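Long-range contacts in methyltransferase (Streptococcus mutans, PDB 2B78), which is probably an S-adenosylmethionine-dependent methyltransferase that may act on RNA, although its substrate has not been established: residues Q102-T111 against F121-Y129; A211-Y222 against G233-D242. All coordinates share one frame; numbering follows the deposited sequence.

Contact 1 of 2, residues Q102-T111 against F121-Y129; sequences QDGDSFGGVT and FSWYNSFVY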
# COMPACT_ATOMS: atom_id res chain seq x y z
N GLN A 102 -7.74 -5.11 -6.17
CA GLN A 102 -7.86 -4.81 -7.60
C GLN A 102 -7.63 -5.98 -8.57
O GLN A 102 -8.32 -6.99 -8.48
CB GLN A 102 -6.92 -3.65 -7.92
CG GLN A 102 -7.19 -2.42 -7.06
CD GLN A 102 -6.73 -1.13 -7.72
OE1 GLN A 102 -7.21 -0.78 -8.79
NE2 GLN A 102 -5.81 -0.43 -7.08
N ASP A 103 -6.69 -5.84 -9.50
CA ASP A 103 -6.47 -6.91 -10.47
C ASP A 103 -5.86 -8.18 -9.87
O ASP A 103 -5.88 -9.24 -10.51
CB ASP A 103 -5.64 -6.40 -11.67
CG ASP A 103 -4.32 -5.77 -11.28
OD1 ASP A 103 -4.18 -5.29 -10.14
OD2 ASP A 103 -3.41 -5.74 -12.15
N GLY A 104 -5.34 -8.08 -8.65
CA GLY A 104 -4.78 -9.24 -8.00
C GLY A 104 -5.91 -10.22 -7.73
O GLY A 104 -5.68 -11.42 -7.58
N ASP A 105 -7.13 -9.71 -7.66
CA ASP A 105 -8.29 -10.56 -7.43
C ASP A 105 -9.28 -10.47 -8.58
O ASP A 105 -10.49 -10.69 -8.41
CB ASP A 105 -8.96 -10.20 -6.11
CG ASP A 105 -8.11 -10.58 -4.92
OD1 ASP A 105 -7.98 -11.81 -4.65
OD2 ASP A 105 -7.55 -9.67 -4.28
N SER A 106 -8.74 -10.13 -9.74
CA SER A 106 -9.49 -10.03 -11.00
C SER A 106 -10.53 -8.95 -11.19
O SER A 106 -11.46 -9.11 -11.98
CB SER A 106 -10.10 -11.39 -11.35
OG SER A 106 -9.07 -12.30 -11.74
N PHE A 107 -10.40 -7.84 -10.48
CA PHE A 107 -11.32 -6.74 -10.71
C PHE A 107 -10.65 -5.45 -10.28
O PHE A 107 -10.76 -5.04 -9.12
CB PHE A 107 -12.64 -6.90 -9.96
CG PHE A 107 -13.74 -6.04 -10.52
CD1 PHE A 107 -14.37 -6.39 -11.72
CD2 PHE A 107 -14.09 -4.84 -9.91
CE1 PHE A 107 -15.33 -5.56 -12.29
CE2 PHE A 107 -15.04 -4.00 -10.48
CZ PHE A 107 -15.66 -4.36 -11.67
N GLY A 108 -9.94 -4.82 -11.21
CA GLY A 108 -9.26 -3.58 -10.88
C GLY A 108 -10.22 -2.46 -10.50
O GLY A 108 -11.39 -2.49 -10.88
N GLY A 109 -9.72 -1.48 -9.75
CA GLY A 109 -10.55 -0.36 -9.35
C GLY A 109 -11.12 -0.45 -7.94
O GLY A 109 -11.61 0.54 -7.39
N VAL A 110 -11.03 -1.63 -7.34
CA VAL A 110 -11.58 -1.84 -6.01
C VAL A 110 -10.67 -2.60 -5.06
O VAL A 110 -10.06 -3.60 -5.44
CB VAL A 110 -12.90 -2.64 -6.09
CG1 VAL A 110 -13.46 -2.87 -4.69
CG2 VAL A 110 -13.91 -1.92 -6.97
N THR A 111 -10.55 -2.10 -3.82
CA THR A 111 -9.79 -2.79 -2.79
C THR A 111 -10.71 -2.83 -1.58
O THR A 111 -11.57 -1.95 -1.42
CB THR A 111 -8.44 -2.08 -2.39
OG1 THR A 111 -8.71 -0.85 -1.72
CG2 THR A 111 -7.59 -1.81 -3.62
N PHE A 121 -13.94 -0.27 2.20
CA PHE A 121 -13.99 -0.31 0.74
C PHE A 121 -13.28 0.92 0.21
O PHE A 121 -13.40 2.00 0.79
CB PHE A 121 -15.44 -0.23 0.26
CG PHE A 121 -16.23 -1.50 0.41
CD1 PHE A 121 -16.43 -2.34 -0.68
CD2 PHE A 121 -16.78 -1.86 1.64
CE1 PHE A 121 -17.18 -3.51 -0.55
CE2 PHE A 121 -17.52 -3.03 1.77
CZ PHE A 121 -17.72 -3.85 0.68
N SER A 122 -12.55 0.76 -0.89
CA SER A 122 -11.87 1.88 -1.51
C SER A 122 -12.19 1.87 -2.99
O SER A 122 -11.99 0.86 -3.68
CB SER A 122 -10.36 1.80 -1.28
OG SER A 122 -10.05 2.05 0.08
N TRP A 123 -12.72 2.99 -3.47
CA TRP A 123 -13.08 3.14 -4.88
C TRP A 123 -12.04 4.00 -5.60
O TRP A 123 -11.86 5.18 -5.28
CB TRP A 123 -14.46 3.80 -4.98
CG TRP A 123 -15.49 3.20 -4.06
CD1 TRP A 123 -16.07 3.81 -2.98
CD2 TRP A 123 -16.04 1.88 -4.12
NE1 TRP A 123 -16.94 2.94 -2.36
CE2 TRP A 123 -16.94 1.75 -3.04
CE3 TRP A 123 -15.85 0.78 -4.97
CZ2 TRP A 123 -17.65 0.57 -2.78
CZ3 TRP A 123 -16.56 -0.39 -4.72
CH2 TRP A 123 -17.45 -0.48 -3.64
N TYR A 124 -11.36 3.41 -6.59
CA TYR A 124 -10.31 4.10 -7.32
C TYR A 124 -10.73 4.83 -8.60
O TYR A 124 -9.92 5.52 -9.22
CB TYR A 124 -9.17 3.13 -7.65
CG TYR A 124 -8.41 2.67 -6.43
CD1 TYR A 124 -9.03 1.89 -5.46
CD2 TYR A 124 -7.07 3.02 -6.24
CE1 TYR A 124 -8.34 1.47 -4.32
CE2 TYR A 124 -6.37 2.60 -5.10
CZ TYR A 124 -7.02 1.83 -4.15
OH TYR A 124 -6.35 1.40 -3.03
N ASN A 125 -11.99 4.68 -9.01
CA ASN A 125 -12.46 5.37 -10.20
C ASN A 125 -13.97 5.60 -10.14
O ASN A 125 -14.68 4.93 -9.40
CB ASN A 125 -12.05 4.60 -11.47
CG ASN A 125 -12.68 3.22 -11.56
OD1 ASN A 125 -13.89 3.09 -11.75
ND2 ASN A 125 -11.85 2.18 -11.45
N SER A 126 -14.45 6.56 -10.92
CA SER A 126 -15.88 6.89 -10.90
C SER A 126 -16.79 5.76 -11.36
O SER A 126 -17.94 5.66 -10.90
CB SER A 126 -16.15 8.13 -11.75
OG SER A 126 -15.71 7.96 -13.08
N PHE A 127 -16.32 4.91 -12.26
CA PHE A 127 -17.17 3.82 -12.73
C PHE A 127 -17.56 2.84 -11.63
O PHE A 127 -18.75 2.56 -11.43
CB PHE A 127 -16.53 3.05 -13.87
CG PHE A 127 -17.41 1.96 -14.40
CD1 PHE A 127 -18.54 2.27 -15.15
CD2 PHE A 127 -17.14 0.62 -14.12
CE1 PHE A 127 -19.40 1.26 -15.61
CE2 PHE A 127 -17.98 -0.39 -14.57
CZ PHE A 127 -19.11 -0.07 -15.31
N VAL A 128 -16.58 2.29 -10.92
CA VAL A 128 -16.92 1.34 -9.86
C VAL A 128 -17.74 2.04 -8.80
O VAL A 128 -18.62 1.44 -8.18
CB VAL A 128 -15.67 0.72 -9.20
CG1 VAL A 128 -14.92 -0.14 -10.21
CG2 VAL A 128 -14.77 1.81 -8.65
N TYR A 129 -17.48 3.33 -8.60
CA TYR A 129 -18.22 4.08 -7.61
C TYR A 129 -19.69 4.14 -8.00
O TYR A 129 -20.57 3.97 -7.16
CB TYR A 129 -17.65 5.50 -7.48
CG TYR A 129 -18.28 6.29 -6.37
CD1 TYR A 129 -18.13 5.90 -5.04
CD2 TYR A 129 -19.07 7.41 -6.64
CE1 TYR A 129 -18.76 6.58 -4.00
CE2 TYR A 129 -19.71 8.11 -5.61
CZ TYR A 129 -19.54 7.68 -4.29
OH TYR A 129 -20.18 8.34 -3.27
O HOH W 1 -9.61 -0.71 1.12

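Contact 2 of 2, residues A211-Y222 against G233-D242; sequences AAGKTVLNLFSY and GGAMATTSVD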
# COMPACT_ATOMS: atom_id res chain seq x y z
N ALA A 211 16.29 -5.04 14.70
CA ALA A 211 16.91 -3.85 15.30
C ALA A 211 17.21 -4.03 16.79
O ALA A 211 17.39 -3.05 17.52
CB ALA A 211 15.99 -2.63 15.09
N ALA A 212 17.28 -5.28 17.25
CA ALA A 212 17.56 -5.54 18.66
C ALA A 212 18.85 -4.88 19.14
O ALA A 212 19.92 -5.08 18.55
CB ALA A 212 17.62 -7.05 18.91
N GLY A 213 18.74 -4.09 20.20
CA GLY A 213 19.90 -3.42 20.77
C GLY A 213 20.48 -2.34 19.88
O GLY A 213 21.59 -1.86 20.12
N LYS A 214 19.74 -1.93 18.86
CA LYS A 214 20.21 -0.91 17.93
C LYS A 214 19.38 0.37 18.05
O LYS A 214 18.24 0.32 18.52
CB LYS A 214 20.10 -1.43 16.50
CG LYS A 214 20.80 -2.76 16.24
CD LYS A 214 22.29 -2.69 16.53
CE LYS A 214 22.98 -4.01 16.18
NZ LYS A 214 24.42 -4.00 16.57
N THR A 215 19.95 1.49 17.63
CA THR A 215 19.22 2.77 17.66
C THR A 215 18.59 2.92 16.27
O THR A 215 19.21 2.60 15.26
CB THR A 215 20.15 3.98 17.95
OG1 THR A 215 21.15 4.10 16.94
CG2 THR A 215 20.82 3.82 19.32
N VAL A 216 17.35 3.41 16.23
CA VAL A 216 16.66 3.54 14.95
C VAL A 216 16.10 4.92 14.67
O VAL A 216 15.57 5.58 15.56
CB VAL A 216 15.48 2.55 14.88
CG1 VAL A 216 14.75 2.68 13.56
CG2 VAL A 216 15.98 1.13 15.09
N LEU A 217 16.23 5.35 13.41
CA LEU A 217 15.68 6.61 12.96
C LEU A 217 14.65 6.26 11.88
O LEU A 217 14.97 5.63 10.87
CB LEU A 217 16.75 7.52 12.37
CG LEU A 217 16.20 8.80 11.72
CD1 LEU A 217 15.64 9.73 12.79
CD2 LEU A 217 17.31 9.49 10.95
N ASN A 218 13.41 6.66 12.11
CA ASN A 218 12.33 6.36 11.18
C ASN A 218 11.87 7.66 10.52
O ASN A 218 11.21 8.48 11.14
CB ASN A 218 11.20 5.70 11.97
CG ASN A 218 10.03 5.28 11.11
OD1 ASN A 218 10.15 5.15 9.89
ND2 ASN A 218 8.89 5.05 11.75
N LEU A 219 12.23 7.85 9.25
CA LEU A 219 11.88 9.07 8.52
C LEU A 219 10.53 8.95 7.80
O LEU A 219 10.24 7.90 7.19
CB LEU A 219 13.00 9.42 7.53
CG LEU A 219 14.38 9.61 8.17
CD1 LEU A 219 15.41 9.87 7.10
CD2 LEU A 219 14.34 10.76 9.18
N PHE A 220 9.73 10.01 7.85
CA PHE A 220 8.39 10.00 7.23
C PHE A 220 7.59 8.93 7.97
O PHE A 220 6.85 8.14 7.37
CB PHE A 220 8.47 9.66 5.74
CG PHE A 220 9.25 10.64 4.92
CD1 PHE A 220 8.71 11.88 4.58
CD2 PHE A 220 10.55 10.34 4.50
CE1 PHE A 220 9.45 12.81 3.83
CE2 PHE A 220 11.30 11.26 3.75
CZ PHE A 220 10.74 12.50 3.41
N SER A 221 7.75 8.92 9.29
CA SER A 221 7.13 7.96 10.21
C SER A 221 5.62 7.77 10.14
O SER A 221 5.11 6.68 10.42
CB SER A 221 7.50 8.35 11.64
OG SER A 221 7.02 9.66 11.89
N TYR A 222 4.90 8.83 9.78
CA TYR A 222 3.44 8.84 9.67
C TYR A 222 2.81 8.66 11.05
O TYR A 222 2.43 9.65 11.69
CB TYR A 222 2.94 7.78 8.67
CG TYR A 222 1.43 7.72 8.54
CD1 TYR A 222 0.67 8.89 8.54
CD2 TYR A 222 0.76 6.50 8.51
CE1 TYR A 222 -0.73 8.84 8.51
CE2 TYR A 222 -0.64 6.44 8.48
CZ TYR A 222 -1.37 7.61 8.49
OH TYR A 222 -2.75 7.55 8.52
N GLY A 233 10.68 -5.31 19.31
CA GLY A 233 11.72 -6.25 18.92
C GLY A 233 13.02 -5.92 19.64
O GLY A 233 14.10 -6.33 19.21
N GLY A 234 12.92 -5.14 20.71
CA GLY A 234 14.10 -4.82 21.50
C GLY A 234 15.04 -3.73 21.05
O GLY A 234 16.21 -3.72 21.46
N ALA A 235 14.58 -2.80 20.22
CA ALA A 235 15.46 -1.73 19.77
C ALA A 235 15.94 -0.93 20.98
O ALA A 235 15.20 -0.74 21.96
CB ALA A 235 14.72 -0.81 18.77
N MET A 236 17.18 -0.46 20.91
CA MET A 236 17.73 0.31 22.02
C MET A 236 16.99 1.63 22.16
O MET A 236 16.71 2.08 23.28
CB MET A 236 19.21 0.58 21.80
CG MET A 236 19.85 1.33 22.96
SD MET A 236 21.59 1.71 22.69
CE MET A 236 22.33 0.06 22.89
N ALA A 237 16.69 2.26 21.03
CA ALA A 237 16.00 3.54 21.04
C ALA A 237 15.45 3.83 19.64
O ALA A 237 15.92 3.27 18.67
CB ALA A 237 16.97 4.64 21.46
N THR A 238 14.46 4.71 19.54
CA THR A 238 13.96 5.05 18.22
C THR A 238 13.57 6.51 18.18
O THR A 238 13.10 7.08 19.17
CB THR A 238 12.72 4.22 17.80
OG1 THR A 238 11.56 4.69 18.50
CG2 THR A 238 12.93 2.75 18.12
N THR A 239 13.79 7.12 17.03
CA THR A 239 13.44 8.51 16.81
C THR A 239 12.56 8.48 15.57
O THR A 239 12.99 8.02 14.52
CB THR A 239 14.67 9.36 16.55
OG1 THR A 239 15.53 9.32 17.70
CG2 THR A 239 14.26 10.81 16.27
N SER A 240 11.33 8.97 15.70
CA SER A 240 10.39 8.98 14.60
C SER A 240 10.16 10.41 14.13
O SER A 240 9.75 11.28 14.91
CB SER A 240 9.07 8.35 15.06
OG SER A 240 9.32 7.11 15.70
N VAL A 241 10.42 10.66 12.85
CA VAL A 241 10.28 12.00 12.31
C VAL A 241 9.22 12.15 11.22
O VAL A 241 9.26 11.45 10.20
CB VAL A 241 11.62 12.49 11.74
CG1 VAL A 241 11.52 13.98 11.36
CG2 VAL A 241 12.74 12.25 12.74
N ASP A 242 8.28 13.07 11.44
CA ASP A 242 7.24 13.33 10.45
C ASP A 242 6.95 14.82 10.40
O ASP A 242 7.02 15.51 11.42
CB ASP A 242 5.94 12.58 10.79
CG ASP A 242 5.04 12.42 9.58
OD1 ASP A 242 5.34 11.54 8.75
OD2 ASP A 242 4.04 13.17 9.45
O HOH W 2 14.17 -5.02 16.60
O HOH W 3 1.32 11.95 10.45

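Contact 1 of 2, residues Q102-T111 against F121-Y129
Val110 pairs with Trp123 and Thr111 with Ser122 where strands 110-115 and 118-123 form an antiparallel hairpin, a compact example of how one short pairing can present two unlike faces. On one face the packing is apolar and close. Val110 CG2 lies 3.8 Å from Trp123 CZ3, at the edge of the indole, and also meets Val128 CG1, the branch that reaches Phe107 CE2 at 3.9 Å. With CG1 anti to the backbone N (chi1 179°), Val110 turns CG2 to the helix that starts at Ser126. Gly109 CA lies 3.5 Å from Asn125 ND2, and the two backbones come close here. Gly109 O accepts from Tyr124 N at 3.0 Å, a nearly straight bond (168°), while Asn125 OD1 caps the helix by accepting from Val128 N.

On the other face Thr111 CG2 still packs closely, 3.4 Å from Tyr124 CE1. The looser side holds the partly exposed Gln102 and Tyr124: Gln102 NE2 lies over one face of the phenol ring, 3.7 Å from Tyr124 CE2, and Gln102 OE1 accepts from Gly109 N, which helps keep the amide there. A water accepts from both Thr111 OG1 and Ser122 OG, bridging the strands. Beyond the pair, strand 96-101 flanks 110-115 and strand 148-153 flanks 118-123, where Glu151 OE1 accepts a hydrogen bond from Trp123 NE1; strand 45-54 supplies Tyr50 and Gln54 as partners of Asn125 ND2.

Contact 2 of 2, residues A211-Y222 against G233-D242
The beta-alpha-beta unit made by strand 215-219, helix 225-232 and strand 237-242 belongs to the Rossmann-like methyltransferase fold and ends at Asp242, which binds S-adenosyl-L-homocysteine in this protein. The two strands run parallel, 12° apart, through a regular relay of backbone bonds: Asn218 N gives to Thr239 O at 2.8 Å, and Asn218 O takes from Val241 N at 2.9 Å. On the face of Leu217 and Leu219, the leucines close on Val241 from two directions. The Leu217 side chain crosses that of Val241 obliquely, Leu217 CD1 3.8 Å from Val241 CG2, whereas Leu219 lies beside it, Leu219 CD2 4.1 Å from Val241 CB. At the opposite end, the extended chain of Met236 (chi1 -177°) puts SD beside Thr215 CG2, and the bend at chi3 turns Met236 CE to 3.5 Å from Gly213 O.

Past the last paired residues the chain turns over the carboxyl end of the neighbouring strand. Val241 O receives Ser221 N at 3.1 Å, from well above its carbonyl plane, besides a weak bond from Phe220 N. Asp242 OD1 is met by Tyr222 N at 2.9 Å, again from above the carboxylate plane, while Asp242 OD2 accepts from Ala244 N and from a water shared with Tyr222 O. Gripped at both oxygens, the carboxylate has little freedom to rotate.

Contact 1 closes before contact 2 opens, so the two follow one another along the chain, on opposite sides of its centre. Their centres are 35 Å apart and their nearest atoms about 12 Å, so they do not touch. They share no sheet: 102-111 with 121-129 lies in the mixed sheet of strands 96-101 to 162-165, whereas 211-222 with 233-242 lies within the mixed sheet that runs from 265-269 to 355-360. One is a local antiparallel hairpin, the other a parallel crossover through helix 225-232. Contact 2 includes Asp242 of the S-adenosyl-L-homocysteine site, in the Rossmann-like sheet, while the hairpin of contact 1 lies away from that site.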